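Local coordinates for protein transcriptional regulator (Vibrio vulnificus, PDB 4IVN) that probably represses transcription of the genes for sialic acid catabolism and binds N-acetylmannosamine 6-phosphate in a pocket of its SIS domain, at residues A[138-143]-A[157-161]; A[177-183]-A[203-209]. All blocks are in the same frame, centred on the assembly; numbering follows the deposited sequence.

Interaction 1 of 2, residues A[138-143]-A[157-161]; sequences SSIVGR and IMFED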
loop_
_atom_site.group_PDB
_atom_site.type_symbol
_atom_site.label_atom_id
_atom_site.label_comp_id
_atom_site.label_asym_id
_atom_site.label_seq_id
_atom_site.Cartn_x
_atom_site.Cartn_y
_atom_site.Cartn_z
ATOM N N SER A 138 -5.547 -6.899 -0.768
ATOM C CA SER A 138 -6.189 -6.170 0.375
ATOM C C SER A 138 -5.359 -6.267 1.638
ATOM O O SER A 138 -5.546 -5.447 2.538
ATOM C CB SER A 138 -7.638 -6.686 0.633
ATOM O OG SER A 138 -8.498 -5.995 -0.346
ATOM N N SER A 139 -4.512 -7.307 1.755
ATOM C CA SER A 139 -3.484 -7.310 2.881
ATOM C C SER A 139 -2.706 -5.955 2.948
ATOM O O SER A 139 -2.424 -5.440 4.033
ATOM C CB SER A 139 -2.432 -8.410 2.645
ATOM O OG SER A 139 -1.407 -8.377 3.624
ATOM N N ILE A 140 -2.356 -5.416 1.795
ATOM C CA ILE A 140 -1.498 -4.169 1.704
ATOM C C ILE A 140 -2.266 -3.017 2.320
ATOM O O ILE A 140 -1.702 -2.222 3.101
ATOM C CB ILE A 140 -1.154 -3.850 0.199
ATOM C CG1 ILE A 140 -0.017 -4.767 -0.322
ATOM C CG2 ILE A 140 -0.741 -2.388 -0.037
ATOM C CD1 ILE A 140 -0.250 -6.265 -0.233
ATOM N N VAL A 141 -3.567 -2.948 1.998
ATOM C CA VAL A 141 -4.423 -1.873 2.546
ATOM C C VAL A 141 -4.664 -1.987 4.060
ATOM O O VAL A 141 -4.536 -0.949 4.762
ATOM C CB VAL A 141 -5.788 -1.736 1.759
ATOM C CG1 VAL A 141 -6.681 -0.628 2.371
ATOM C CG2 VAL A 141 -5.438 -1.474 0.291
ATOM N N GLY A 142 -4.984 -3.208 4.523
ATOM C CA GLY A 142 -5.193 -3.502 5.931
ATOM C C GLY A 142 -3.894 -3.260 6.751
ATOM O O GLY A 142 -3.926 -2.691 7.822
ATOM N N ARG A 143 -2.725 -3.631 6.208
ATOM C CA ARG A 143 -1.454 -3.300 6.851
ATOM C C ARG A 143 -1.246 -1.811 6.937
ATOM O O ARG A 143 -0.704 -1.336 7.917
ATOM C CB ARG A 143 -0.274 -3.905 6.043
ATOM C CG ARG A 143 -0.065 -5.433 6.192
ATOM C CD ARG A 143 0.054 -5.958 7.661
ATOM N NE ARG A 143 0.009 -7.465 7.808
ATOM C CZ ARG A 143 0.226 -8.175 8.934
ATOM N NH1 ARG A 143 0.448 -7.553 10.102
ATOM N NH2 ARG A 143 0.236 -9.536 8.891
ATOM N N ILE A 157 -4.434 -4.810 15.126
ATOM C CA ILE A 157 -3.808 -5.987 14.535
ATOM C C ILE A 157 -4.382 -6.225 13.155
ATOM O O ILE A 157 -5.616 -6.244 12.958
ATOM C CB ILE A 157 -4.057 -7.220 15.389
ATOM C CG1 ILE A 157 -3.405 -8.451 14.737
ATOM C CG2 ILE A 157 -5.529 -7.466 15.449
ATOM C CD1 ILE A 157 -3.447 -9.598 15.663
ATOM N N MET A 158 -3.490 -6.406 12.194
ATOM C CA MET A 158 -3.884 -6.887 10.874
ATOM C C MET A 158 -3.709 -8.438 10.787
ATOM O O MET A 158 -2.633 -8.961 11.070
ATOM C CB MET A 158 -3.103 -6.106 9.832
ATOM C CG MET A 158 -3.279 -6.507 8.377
ATOM S SD MET A 158 -4.976 -6.506 7.908
ATOM C CE MET A 158 -4.877 -7.496 6.395
ATOM N N PHE A 159 -4.750 -9.168 10.399
ATOM C CA PHE A 159 -4.624 -10.635 10.163
ATOM C C PHE A 159 -4.624 -10.897 8.625
ATOM O O PHE A 159 -5.625 -10.540 7.938
ATOM C CB PHE A 159 -5.885 -11.356 10.730
ATOM C CG PHE A 159 -6.106 -11.206 12.220
ATOM C CD1 PHE A 159 -6.808 -10.116 12.736
ATOM C CD2 PHE A 159 -5.674 -12.204 13.105
ATOM C CE1 PHE A 159 -7.090 -10.021 14.110
ATOM C CE2 PHE A 159 -5.897 -12.071 14.464
ATOM C CZ PHE A 159 -6.627 -10.998 14.958
ATOM N N GLU A 160 -3.651 -11.587 8.042
ATOM C CA GLU A 160 -4.086 -12.360 6.777
ATOM C C GLU A 160 -4.279 -13.876 7.011
ATOM O O GLU A 160 -4.749 -14.635 6.002
ATOM C CB GLU A 160 -3.182 -12.160 5.514
ATOM C CG GLU A 160 -2.897 -10.706 5.260
ATOM C CD GLU A 160 -1.829 -10.174 6.158
ATOM O OE1 GLU A 160 -1.280 -10.951 6.973
ATOM O OE2 GLU A 160 -1.519 -8.982 6.024
ATOM N N ASP A 161 -3.897 -14.321 8.251
ATOM C CA ASP A 161 -4.368 -15.678 8.641
ATOM C C ASP A 161 -5.874 -15.615 9.004
ATOM O O ASP A 161 -6.214 -15.119 10.095
ATOM C CB ASP A 161 -3.542 -16.337 9.747
ATOM C CG ASP A 161 -3.952 -17.813 9.948
ATOM O OD1 ASP A 161 -3.155 -18.764 10.380
ATOM O OD2 ASP A 161 -5.165 -18.075 9.629
#

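Interaction 2 of 2, residues A[177-183]-A[203-209]; sequences LWFAVSS and PVVSLTN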
loop_
_atom_site.group_PDB
_atom_site.type_symbol
_atom_site.label_atom_id
_atom_site.label_comp_id
_atom_site.label_asym_id
_atom_site.label_seq_id
_atom_site.Cartn_x
_atom_site.Cartn_y
_atom_site.Cartn_z
ATOM N N LEU A 177 -13.363 -3.082 17.689
ATOM C CA LEU A 177 -13.915 -2.608 16.418
ATOM C C LEU A 177 -13.143 -3.391 15.311
ATOM O O LEU A 177 -11.925 -3.622 15.423
ATOM C CB LEU A 177 -13.538 -1.133 16.217
ATOM C CG LEU A 177 -13.675 -0.427 14.826
ATOM C CD1 LEU A 177 -15.171 -0.306 14.579
ATOM C CD2 LEU A 177 -13.161 1.010 14.821
ATOM N N TRP A 178 -13.845 -3.809 14.258
ATOM C CA TRP A 178 -13.206 -4.567 13.130
ATOM C C TRP A 178 -13.283 -3.823 11.832
ATOM O O TRP A 178 -14.313 -3.246 11.525
ATOM C CB TRP A 178 -13.896 -5.877 12.904
ATOM C CG TRP A 178 -13.602 -6.740 14.077
ATOM C CD1 TRP A 178 -14.262 -6.782 15.319
ATOM C CD2 TRP A 178 -12.522 -7.635 14.171
ATOM N NE1 TRP A 178 -13.637 -7.664 16.158
ATOM C CE2 TRP A 178 -12.576 -8.220 15.523
ATOM C CE3 TRP A 178 -11.540 -8.081 13.254
ATOM C CZ2 TRP A 178 -11.671 -9.205 15.939
ATOM C CZ3 TRP A 178 -10.623 -9.050 13.690
ATOM C CH2 TRP A 178 -10.709 -9.620 15.003
ATOM N N PHE A 179 -12.201 -3.867 11.044
ATOM C CA PHE A 179 -12.247 -3.412 9.670
ATOM C C PHE A 179 -12.098 -4.616 8.720
ATOM O O PHE A 179 -11.193 -5.455 8.885
ATOM C CB PHE A 179 -11.064 -2.514 9.454
ATOM C CG PHE A 179 -11.321 -1.103 9.936
ATOM C CD1 PHE A 179 -11.038 -0.772 11.244
ATOM C CD2 PHE A 179 -11.877 -0.144 9.101
ATOM C CE1 PHE A 179 -11.234 0.518 11.726
ATOM C CE2 PHE A 179 -12.102 1.145 9.595
ATOM C CZ PHE A 179 -11.852 1.445 10.901
ATOM N N ALA A 180 -12.997 -4.736 7.767
ATOM C CA ALA A 180 -12.976 -5.851 6.788
ATOM C C ALA A 180 -12.533 -5.150 5.527
ATOM O O ALA A 180 -13.272 -4.314 5.033
ATOM C CB ALA A 180 -14.428 -6.473 6.622
ATOM N N VAL A 181 -11.315 -5.451 5.046
ATOM C CA VAL A 181 -10.775 -4.854 3.824
ATOM C C VAL A 181 -10.860 -5.821 2.662
ATOM O O VAL A 181 -10.209 -6.870 2.646
ATOM C CB VAL A 181 -9.272 -4.444 3.997
ATOM C CG1 VAL A 181 -8.775 -3.645 2.742
ATOM C CG2 VAL A 181 -9.154 -3.637 5.325
ATOM N N SER A 182 -11.670 -5.483 1.677
ATOM C CA SER A 182 -11.983 -6.399 0.549
ATOM C C SER A 182 -12.551 -5.505 -0.571
ATOM O O SER A 182 -13.577 -4.885 -0.341
ATOM C CB SER A 182 -13.051 -7.397 0.996
ATOM O OG SER A 182 -13.444 -8.249 -0.079
ATOM N N SER A 183 -11.941 -5.485 -1.748
ATOM C CA SER A 183 -12.483 -4.670 -2.861
ATOM C C SER A 183 -13.821 -5.248 -3.272
ATOM O O SER A 183 -14.746 -4.498 -3.587
ATOM C CB SER A 183 -11.557 -4.755 -4.089
ATOM O OG SER A 183 -10.499 -3.799 -3.960
ATOM N N PRO A 203 -19.021 -3.577 16.283
ATOM C CA PRO A 203 -19.030 -2.884 15.008
ATOM C C PRO A 203 -17.994 -3.373 13.969
ATOM O O PRO A 203 -16.833 -3.745 14.308
ATOM C CB PRO A 203 -18.724 -1.389 15.369
ATOM C CG PRO A 203 -17.950 -1.522 16.672
ATOM C CD PRO A 203 -18.625 -2.684 17.392
ATOM N N VAL A 204 -18.428 -3.377 12.711
ATOM C CA VAL A 204 -17.568 -3.818 11.602
ATOM C C VAL A 204 -17.621 -2.730 10.598
ATOM O O VAL A 204 -18.733 -2.390 10.181
ATOM C CB VAL A 204 -18.086 -5.147 10.976
ATOM C CG1 VAL A 204 -17.272 -5.557 9.711
ATOM C CG2 VAL A 204 -18.087 -6.286 12.003
ATOM N N VAL A 205 -16.481 -2.242 10.145
ATOM C CA VAL A 205 -16.431 -1.170 9.095
ATOM C C VAL A 205 -15.787 -1.834 7.850
ATOM O O VAL A 205 -14.702 -2.393 7.952
ATOM C CB VAL A 205 -15.517 0.010 9.528
ATOM C CG1 VAL A 205 -15.333 1.068 8.405
ATOM C CG2 VAL A 205 -16.152 0.728 10.761
ATOM N N SER A 206 -16.432 -1.756 6.698
ATOM C CA SER A 206 -15.856 -2.361 5.499
ATOM C C SER A 206 -15.210 -1.302 4.650
ATOM O O SER A 206 -15.785 -0.220 4.469
ATOM C CB SER A 206 -16.956 -3.014 4.676
ATOM O OG SER A 206 -17.258 -4.172 5.396
ATOM N N LEU A 207 -14.037 -1.647 4.118
ATOM C CA LEU A 207 -13.381 -0.774 3.150
ATOM C C LEU A 207 -13.307 -1.479 1.827
ATOM O O LEU A 207 -12.531 -2.416 1.709
ATOM C CB LEU A 207 -11.980 -0.478 3.584
ATOM C CG LEU A 207 -11.748 0.244 4.909
ATOM C CD1 LEU A 207 -10.277 0.679 5.001
ATOM C CD2 LEU A 207 -12.647 1.502 5.046
ATOM N N THR A 208 -14.113 -1.067 0.818
ATOM C CA THR A 208 -14.255 -1.907 -0.412
ATOM C C THR A 208 -14.217 -0.965 -1.590
ATOM O O THR A 208 -13.981 0.241 -1.426
ATOM C CB THR A 208 -15.689 -2.526 -0.501
ATOM O OG1 THR A 208 -16.616 -1.425 -0.707
ATOM C CG2 THR A 208 -16.027 -3.134 0.759
ATOM N N ASN A 209 -14.424 -1.518 -2.780
ATOM C CA ASN A 209 -14.552 -0.702 -3.980
ATOM C C ASN A 209 -15.863 -1.035 -4.669
ATOM O O ASN A 209 -15.998 -0.837 -5.872
ATOM C CB ASN A 209 -13.381 -1.055 -4.989
ATOM C CG ASN A 209 -12.008 -0.660 -4.464
ATOM O OD1 ASN A 209 -11.363 0.251 -5.003
ATOM N ND2 ASN A 209 -11.511 -1.391 -3.511
#

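Interaction 1 of 2, residues A[138-143]-A[157-161]
R143 grips the carboxylate of E160 side-on: NE meets OE2 at 2.8 Å and NH2 meets OE1 at 2.8 Å, each on the syn lone pair of its oxygen. The two planes are 37° apart, so the oxygens sit tilted out of the guanidinium plane and this two-pronged salt bridge is somewhat twisted. OE2 is shared, since S139 OG also donates to it across a very short 2.5 Å. S139 points OG at the carboxylate because chi1 (176°) sets it opposite the backbone nitrogen, and the small side chain brings helix and acid close. The arginine, one turn later, has the length to reach the same carboxylate. E160 reaches both by folding at chi2.

M158 packs beside this polar cluster. Its CG lies 3.5 Å from R143 CD, over one guanidinium face, and the bend at chi2 lays SD against the bare backbone of G142, 3.6 Å from CA; CE continues to S139 CA.

Residues 138-143 and 157-159 run antiparallel (172°), on a helix and strand that follow strand 129-133 in a beta-alpha-beta unit. V141 turns to helix 237-257, while F159, on the other side of the sheet, packs on helix 162-170.

Interaction 2 of 2, residues A[177-183]-A[203-209]
The F179 ring lies alongside V205, the two side chains pointing the same way; CE2 comes within 3.4 Å of V205 CG1, and L207 CG also comes near, both approaching the ring obliquely. The indole of W178 belongs to the other side of the sheet. P203 O lies at its edge, close to the ring plane, while the side chain also packs on A197 of helix 188-199 and NE1 bonds S172 OG. Setting CG beside the backbone N, chi1 (-69°) swings the indole away from V204, so the side chains meet there at W178 CB and V204 CG2 (4.3 Å).

Beneath the side chains runs a regular parallel pairing. W178 and A180 each bond through N and O to the residues flanking V204 and S206, as in W178 N to P203 O (3.0 Å) and V205 N to W178 O (2.8 Å). S182 N to L207 O, at 3.2 Å, is longer, and N209 N to S183 O takes a carbonyl lone pair in plane where the strands end.

Beta-branched V204 and V205 suit the extended backbone, and A180, being small, lets helix 188-199 come close through A194. At the start of the strands L177 CD1 meets P203 CG at 3.7 Å beside helix 114-126. S206, buried, is satisfied by S219.

The largely apolar strands thus end in small polar residues: S182 OG and S183 N bond the bound sugar phosphate, and K240 holds S183 OG. Hydroxyls and a backbone N-H at this C-terminal end of the strands, with a lysine nearby, would suit an anion, probably the ligand's phosphate.

How the interactions relate
Interactions 1 and 2 follow one another along the chain and share one parallel sheet, their centres 11 Å apart with strand 129-133 lying between strands 156-159 and 176-181. On one face V141 CB packs 3.7 Å from V181 CG1, joining helix 137-151 to the middle strand; on the other, F159 CE1 meets W178 CZ3 at 3.7 Å. They converge at the ligand: S138 CB is 3.3 Å from V181 O and S138 OG is 3.6 Å from S182 CA. The start of the helix and the end of strand 176-181 therefore build one wall of the pocket together, where S138 OG and S183 N bond the same ligand oxygen.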